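Long-range contact in Non-structural protein NS1 (Murine minute virus, PDB 4R94), which nicks the viral replication origin through its N-terminal nuclease domain and unwinds DNA as an ATP-driven helicase to initiate viral DNA replication: residues K49-D54 / V158-V163. Sequence-based numbering, arbitrary orientation.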
loop_
_atom_site.group_PDB
_atom_site.type_symbol
_atom_site.label_atom_id
_atom_site.label_comp_id
_atom_site.label_asym_id
_atom_site.label_seq_id
_atom_site.Cartn_x
_atom_site.Cartn_y
_atom_site.Cartn_z
ATOM N N LYS A 49 4.946 15.680 6.401
ATOM C CA LYS A 49 5.901 15.678 7.509
ATOM C C LYS A 49 6.723 14.399 7.460
ATOM O O LYS A 49 6.187 13.297 7.254
ATOM C CB LYS A 49 5.196 15.793 8.863
ATOM C CG LYS A 49 4.567 17.126 9.150
ATOM C CD LYS A 49 4.215 17.219 10.631
ATOM C CE LYS A 49 3.731 18.605 11.013
ATOM N NZ LYS A 49 3.239 18.655 12.425
ATOM N N GLU A 50 8.036 14.535 7.600
ATOM C CA GLU A 50 8.880 13.364 7.755
ATOM C C GLU A 50 9.158 13.204 9.237
ATOM O O GLU A 50 9.943 13.946 9.825
ATOM C CB GLU A 50 10.170 13.499 6.944
ATOM C CG GLU A 50 9.943 13.412 5.436
ATOM C CD GLU A 50 11.199 13.727 4.643
ATOM O OE1 GLU A 50 11.998 12.801 4.395
ATOM O OE2 GLU A 50 11.388 14.906 4.278
ATOM N N LEU A 51 8.475 12.243 9.841
ATOM C CA LEU A 51 8.534 12.056 11.275
ATOM C C LEU A 51 9.819 11.336 11.665
ATOM O O LEU A 51 10.202 10.341 11.054
ATOM C CB LEU A 51 7.297 11.294 11.747
ATOM C CG LEU A 51 6.007 12.006 11.314
ATOM C CD1 LEU A 51 4.793 11.121 11.606
ATOM C CD2 LEU A 51 5.857 13.379 11.989
ATOM N N GLN A 52 10.480 11.849 12.697
ATOM C CA GLN A 52 11.840 11.438 13.016
ATOM C C GLN A 52 11.919 10.182 13.861
ATOM O O GLN A 52 12.863 9.997 14.629
ATOM C CB GLN A 52 12.560 12.585 13.724
ATOM C CG GLN A 52 12.811 13.762 12.807
ATOM C CD GLN A 52 13.556 13.344 11.557
ATOM O OE1 GLN A 52 14.717 12.934 11.621
ATOM N NE2 GLN A 52 12.889 13.430 10.411
ATOM N N GLU A 53 10.914 9.329 13.726
ATOM C CA GLU A 53 10.900 8.028 14.370
ATOM C C GLU A 53 11.835 7.108 13.594
ATOM O O GLU A 53 11.789 7.070 12.364
ATOM C CB GLU A 53 9.470 7.482 14.421
ATOM C CG GLU A 53 9.242 6.377 15.438
ATOM C CD GLU A 53 9.648 5.024 14.922
ATOM O OE1 GLU A 53 9.288 4.706 13.772
ATOM O OE2 GLU A 53 10.327 4.275 15.658
ATOM N N ASP A 54 12.702 6.385 14.299
ATOM C CA ASP A 54 13.760 5.619 13.634
ATOM C C ASP A 54 13.238 4.606 12.615
ATOM O O ASP A 54 13.755 4.540 11.503
ATOM C CB ASP A 54 14.632 4.891 14.660
ATOM C CG ASP A 54 15.670 5.800 15.292
ATOM O OD1 ASP A 54 15.979 6.860 14.701
ATOM O OD2 ASP A 54 16.178 5.452 16.380
ATOM N N VAL A 158 -2.766 11.853 10.920
ATOM C CA VAL A 158 -2.923 13.116 11.644
ATOM C C VAL A 158 -1.562 13.594 12.157
ATOM O O VAL A 158 -1.298 14.797 12.227
ATOM C CB VAL A 158 -3.950 12.962 12.797
ATOM C CG1 VAL A 158 -3.875 14.137 13.776
ATOM C CG2 VAL A 158 -5.380 12.761 12.202
ATOM N N THR A 159 -0.677 12.662 12.479
ATOM C CA THR A 159 0.662 13.063 12.926
ATOM C C THR A 159 1.504 13.583 11.754
ATOM O O THR A 159 2.317 14.502 11.922
ATOM C CB THR A 159 1.392 11.902 13.620
ATOM O OG1 THR A 159 0.518 11.297 14.585
ATOM C CG2 THR A 159 2.656 12.402 14.332
ATOM N N ALA A 160 1.287 13.034 10.560
ATOM C CA ALA A 160 2.095 13.404 9.395
ATOM C C ALA A 160 1.532 14.602 8.624
ATOM O O ALA A 160 2.194 15.120 7.730
ATOM C CB ALA A 160 2.238 12.202 8.455
ATOM N N CYS A 161 0.312 15.022 8.949
ATOM C CA CYS A 161 -0.337 16.103 8.208
ATOM C C CYS A 161 0.503 17.377 8.250
ATOM O O CYS A 161 0.911 17.794 9.330
ATOM C CB CYS A 161 -1.727 16.373 8.781
ATOM S SG CYS A 161 -2.683 17.553 7.803
ATOM N N ASN A 162 0.757 17.994 7.092
ATOM C CA ASN A 162 1.579 19.211 7.063
ATOM C C ASN A 162 0.758 20.501 7.088
ATOM O O ASN A 162 1.325 21.602 7.091
ATOM C CB ASN A 162 2.533 19.222 5.848
ATOM C CG ASN A 162 1.816 19.103 4.499
ATOM O OD1 ASN A 162 1.922 18.084 3.813
ATOM N ND2 ASN A 162 1.116 20.161 4.098
ATOM N N VAL A 163 -0.563 20.374 7.126
ATOM C CA VAL A 163 -1.427 21.544 7.248
ATOM C C VAL A 163 -1.501 21.916 8.724
ATOM O O VAL A 163 -1.693 21.051 9.568
ATOM C CB VAL A 163 -2.832 21.289 6.683
ATOM C CG1 VAL A 163 -3.721 22.520 6.870
ATOM C CG2 VAL A 163 -2.754 20.901 5.206
HETATM O O HOH W 1 0.736 17.153 11.945
HETATM O O HOH W 2 3.164 15.838 13.947
#
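Lys49 lies against the C-terminal end of helix 142-160 and meets it with both backbone and side chain. Lys49 N donates a hydrogen bond to Ala160 O at 3.1 Å, with 155° at the hydrogen and the N in the carbonyl plane. The side chain then runs over the carbonyls of Thr159 and Ala160 at the helix end and of Cys161 just past it. Lys49 CB packs 3.3 Å from Ala160 O, and Lys49 CE comes within 3.4 Å of Cys161 O. The chain is extended beyond CG (chi2 -166°), which carries NZ past these oxygens to two waters. Water 1 accepts from Lys49 NZ and lies 2.7 Å from Cys161 O; the carbonyls of Thr159 and Cys161 compete for its protons. Water 2 also accepts from NZ and donates to Thr159 O at 2.6 Å. The ammonium charge probably suits the negative end of the helix dipole. The contact lies in the N-terminal nickase domain, an HUH-type nuclease with metal motif His127-Cys128-His129 and nuclease tyrosine Tyr210, away from the magnesium site. It joins the loop between strand 40-42 and helix 54-70 to the point where the chain leaves helix 142-160. Leu51 CD1 adds the apolar part, touching Thr159 CG2 at 3.7 Å and Ala160 CB at 4.2 Å. Leu51 CD2 lies 3.7 Å from Thr159 O. With chi1 at -48°, Thr159 holds CG2 anti to its N, against Leu51, and leaves OG1 to bond Arg155 O within the helix. Further out, Asn162 OD1 accepts from Lys48 N, and the backbone of Asn162 pairs with Ser46.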